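Salmonella plasmid virulence: SpvB (Salmonella typhimurium, PDB 6P0X) is a plasmid-encoded virulence effector, represented here by its N-terminal domain, whose full-length form probably ADP-ribosylates actin on arginine and so blocks filament assembly. Local coordinates at residues L170-V175 / H181-Y186. Residues are numbered along the deposited sequence; the frame is centred on the assembly and turned at random.
Sequences LVEESV and HIYYSY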
ATOM      1  N   LEU A 170       1.868   3.343  -4.304  1.00 24.08           N
ATOM      2  CA  LEU A 170       2.046   2.436  -3.179  1.00 19.86           C
ATOM      3  C   LEU A 170       2.754   1.168  -3.635  1.00 19.66           C
ATOM      4  O   LEU A 170       2.515   0.678  -4.744  1.00 21.67           O
ATOM      5  CB  LEU A 170       0.688   2.085  -2.568  1.00 23.58           C
ATOM      6  CG  LEU A 170      -0.247   3.263  -2.281  1.00 22.08           C
ATOM      7  CD1 LEU A 170      -1.567   2.774  -1.716  1.00 23.10           C
ATOM      8  CD2 LEU A 170       0.405   4.246  -1.323  1.00 18.55           C
ATOM      9  N   VAL A 171       3.627   0.636  -2.771  1.00 20.24           N
ATOM     10  CA  VAL A 171       4.352  -0.580  -3.122  1.00 23.37           C
ATOM     11  C   VAL A 171       3.353  -1.689  -3.409  1.00 25.86           C
ATOM     12  O   VAL A 171       2.426  -1.944  -2.628  1.00 27.47           O
ATOM     13  CB  VAL A 171       5.351  -0.971  -2.021  1.00 25.07           C
ATOM     14  CG1 VAL A 171       4.651  -1.247  -0.693  1.00 23.86           C
ATOM     15  CG2 VAL A 171       6.159  -2.185  -2.461  1.00 22.09           C
ATOM     16  N   GLU A 172       3.510  -2.324  -4.559  1.00 25.91           N
ATOM     17  CA  GLU A 172       2.563  -3.327  -5.008  1.00 27.11           C
ATOM     18  C   GLU A 172       3.170  -4.709  -5.134  1.00 27.14           C
ATOM     19  O   GLU A 172       2.465  -5.697  -4.910  1.00 29.19           O
ATOM     20  CB  GLU A 172       1.945  -2.914  -6.353  1.00 28.94           C
ATOM     21  CG  GLU A 172       0.571  -3.510  -6.607  1.00 35.35           C
ATOM     22  CD  GLU A 172      -0.100  -2.928  -7.835  1.00 38.80           C
ATOM     23  OE1 GLU A 172       0.507  -2.052  -8.488  1.00 41.04           O
ATOM     24  OE2 GLU A 172      -1.234  -3.345  -8.149  1.00 36.70           O
ATOM     25  N   GLU A 173       4.453  -4.816  -5.475  1.00 25.24           N
ATOM     26  CA  GLU A 173       5.070  -6.137  -5.485  1.00 26.87           C
ATOM     27  C   GLU A 173       6.558  -6.017  -5.197  1.00 31.63           C
ATOM     28  O   GLU A 173       7.215  -5.085  -5.662  1.00 35.86           O
ATOM     29  CB  GLU A 173       4.852  -6.860  -6.818  1.00 28.85           C
ATOM     30  CG  GLU A 173       5.464  -8.253  -6.856  1.00 33.06           C
ATOM     31  CD  GLU A 173       5.344  -8.922  -8.213  1.00 44.36           C
ATOM     32  OE1 GLU A 173       5.769 -10.092  -8.335  1.00 44.54           O
ATOM     33  OE2 GLU A 173       4.840  -8.278  -9.158  1.00 43.05           O
ATOM     34  N   SER A 174       7.078  -6.963  -4.420  1.00 30.17           N
ATOM     35  CA  SER A 174       8.498  -7.039  -4.108  1.00 30.42           C
ATOM     36  C   SER A 174       9.005  -8.436  -4.422  1.00 32.28           C
ATOM     37  O   SER A 174       8.299  -9.423  -4.197  1.00 38.96           O
ATOM     38  CB  SER A 174       8.767  -6.710  -2.637  1.00 28.06           C
ATOM     39  OG  SER A 174       8.149  -5.492  -2.273  1.00 29.79           O
ATOM     40  N   VAL A 175      10.231  -8.518  -4.936  1.00 32.01           N
ATOM     41  CA  VAL A 175      10.846  -9.796  -5.276  1.00 34.36           C
ATOM     42  C   VAL A 175      12.305  -9.779  -4.842  1.00 35.29           C
ATOM     43  O   VAL A 175      12.995  -8.761  -4.972  1.00 45.15           O
ATOM     44  CB  VAL A 175      10.718 -10.122  -6.783  1.00 37.18           C
ATOM     45  CG1 VAL A 175      11.594  -9.200  -7.630  1.00 37.29           C
ATOM     46  CG2 VAL A 175      11.066 -11.580  -7.042  1.00 38.05           C
ATOM     47  N   HIS A 181       8.343 -13.592  -3.476  1.00 40.78           N
ATOM     48  CA  HIS A 181       7.513 -12.434  -3.768  1.00 39.79           C
ATOM     49  C   HIS A 181       6.674 -12.022  -2.565  1.00 46.46           C
ATOM     50  O   HIS A 181       6.367 -12.826  -1.679  1.00 48.16           O
ATOM     51  CB  HIS A 181       6.584 -12.708  -4.957  1.00 44.84           C
ATOM     52  CG  HIS A 181       7.305 -12.950  -6.246  1.00 48.31           C
ATOM     53  ND1 HIS A 181       7.222 -12.086  -7.317  1.00 45.52           N
ATOM     54  CD2 HIS A 181       8.109 -13.965  -6.642  1.00 45.41           C
ATOM     55  CE1 HIS A 181       7.949 -12.555  -8.315  1.00 46.58           C
ATOM     56  NE2 HIS A 181       8.498 -13.694  -7.931  1.00 50.85           N
ATOM     57  N   ILE A 182       6.320 -10.739  -2.552  1.00 41.07           N
ATOM     58  CA  ILE A 182       5.285 -10.188  -1.683  1.00 38.77           C
ATOM     59  C   ILE A 182       4.378  -9.320  -2.545  1.00 39.26           C
ATOM     60  O   ILE A 182       4.863  -8.454  -3.282  1.00 33.42           O
ATOM     61  CB  ILE A 182       5.869  -9.358  -0.525  1.00 36.77           C
ATOM     62  CG1 ILE A 182       6.777 -10.206   0.362  1.00 33.92           C
ATOM     63  CG2 ILE A 182       4.754  -8.773   0.316  1.00 28.41           C
ATOM     64  CD1 ILE A 182       7.471  -9.396   1.432  1.00 30.31           C
ATOM     65  N   TYR A 183       3.069  -9.547  -2.451  1.00 34.71           N
ATOM     66  CA  TYR A 183       2.083  -8.841  -3.261  1.00 28.87           C
ATOM     67  C   TYR A 183       1.103  -8.112  -2.351  1.00 35.03           C
ATOM     68  O   TYR A 183       0.488  -8.729  -1.474  1.00 30.71           O
ATOM     69  CB  TYR A 183       1.345  -9.817  -4.186  1.00 32.79           C
ATOM     70  CG  TYR A 183       0.197  -9.211  -4.960  1.00 35.30           C
ATOM     71  CD1 TYR A 183       0.394  -8.108  -5.785  1.00 37.84           C
ATOM     72  CD2 TYR A 183      -1.080  -9.755  -4.888  1.00 36.30           C
ATOM     73  CE1 TYR A 183      -0.653  -7.554  -6.501  1.00 36.81           C
ATOM     74  CE2 TYR A 183      -2.133  -9.207  -5.599  1.00 40.33           C
ATOM     75  CZ  TYR A 183      -1.914  -8.107  -6.405  1.00 42.44           C
ATOM     76  OH  TYR A 183      -2.959  -7.558  -7.116  1.00 42.61           O
ATOM     77  N   TYR A 184       0.955  -6.807  -2.572  1.00 26.05           N
ATOM     78  CA  TYR A 184       0.104  -5.949  -1.757  1.00 24.86           C
ATOM     79  C   TYR A 184      -1.171  -5.618  -2.521  1.00 24.91           C
ATOM     80  O   TYR A 184      -1.112  -5.215  -3.687  1.00 33.81           O
ATOM     81  CB  TYR A 184       0.838  -4.658  -1.378  1.00 23.34           C
ATOM     82  CG  TYR A 184       2.104  -4.878  -0.581  1.00 30.33           C
ATOM     83  CD1 TYR A 184       3.302  -5.184  -1.217  1.00 30.35           C
ATOM     84  CD2 TYR A 184       2.106  -4.783   0.806  1.00 24.25           C
ATOM     85  CE1 TYR A 184       4.463  -5.387  -0.498  1.00 29.84           C
ATOM     86  CE2 TYR A 184       3.266  -4.990   1.534  1.00 24.05           C
ATOM     87  CZ  TYR A 184       4.439  -5.290   0.876  1.00 30.04           C
ATOM     88  OH  TYR A 184       5.598  -5.495   1.589  1.00 29.62           O
ATOM     89  N   SER A 185      -2.317  -5.788  -1.866  1.00 25.15           N
ATOM     90  CA  SER A 185      -3.614  -5.437  -2.429  1.00 26.46           C
ATOM     91  C   SER A 185      -4.230  -4.297  -1.627  1.00 30.65           C
ATOM     92  O   SER A 185      -4.141  -4.273  -0.395  1.00 35.48           O
ATOM     93  CB  SER A 185      -4.570  -6.635  -2.434  1.00 32.81           C
ATOM     94  OG  SER A 185      -3.968  -7.783  -3.004  1.00 45.31           O
ATOM     95  N   TYR A 186      -4.861  -3.359  -2.327  1.00 27.76           N
ATOM     96  CA  TYR A 186      -5.490  -2.214  -1.688  1.00 24.38           C
ATOM     97  C   TYR A 186      -6.944  -2.107  -2.127  1.00 31.24           C
ATOM     98  O   TYR A 186      -7.303  -2.473  -3.249  1.00 39.31           O
ATOM     99  CB  TYR A 186      -4.749  -0.911  -2.015  1.00 21.68           C
ATOM    100  CG  TYR A 186      -3.280  -0.935  -1.652  1.00 25.22           C
ATOM    101  CD1 TYR A 186      -2.326  -1.379  -2.562  1.00 22.17           C
ATOM    102  CD2 TYR A 186      -2.846  -0.523  -0.399  1.00 23.82           C
ATOM    103  CE1 TYR A 186      -0.981  -1.403  -2.235  1.00 20.81           C
ATOM    104  CE2 TYR A 186      -1.503  -0.544  -0.063  1.00 26.73           C
ATOM    105  CZ  TYR A 186      -0.575  -0.985  -0.986  1.00 21.67           C
ATOM    106  OH  TYR A 186       0.761  -1.007  -0.658  1.00 22.23           O
TER
HETATM  107  O   HOH W   1      -2.592  -5.733  -8.752  1.00 35.54           O
HETATM  108  O   HOH W   2       7.936  -5.228   0.397  1.00 22.38           O
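His181 meets Glu173 edge-on: ND1 donates to OE1 over 2.7 Å, with the oxygen close to the imidazole plane and using its anti lone pair, while the carboxylate is turned 36° from the ring. Glu173 gets there with a fully extended chain, CG anti to the backbone N (chi1 -179°). Val175 lies alongside the histidine and lays CG2 over one ring face, 3.6 Å from the centroid. Beyond the pair, Ala222 O accepts from His181 NE2, and the backbone N of Tyr226 and Leu227 bind the carboxylate, so ring and acid are both fixed in rotation. These residues sit on an antiparallel beta hairpin, strands 165-175 and 181-188, where Ser174 and Ile182 form the hydrogen-bonded pair. In 165-175, Glu172 and Glu173 together face Leu148 of strand 146-149, a classic beta bulge. At the bulge Tyr184 N donates to Glu172 O (3.0 Å), and the Tyr184 ring takes Val171 CG1 over the centre of one face; its OH shares a water with Ser174 OG, which also bonds His147. Tyr186 points its OH at Val171 O, 2.7 Å away in the carbonyl plane, and Leu170 CD1 covers one face of that ring. Leu170 also lines an acrylic acid pocket.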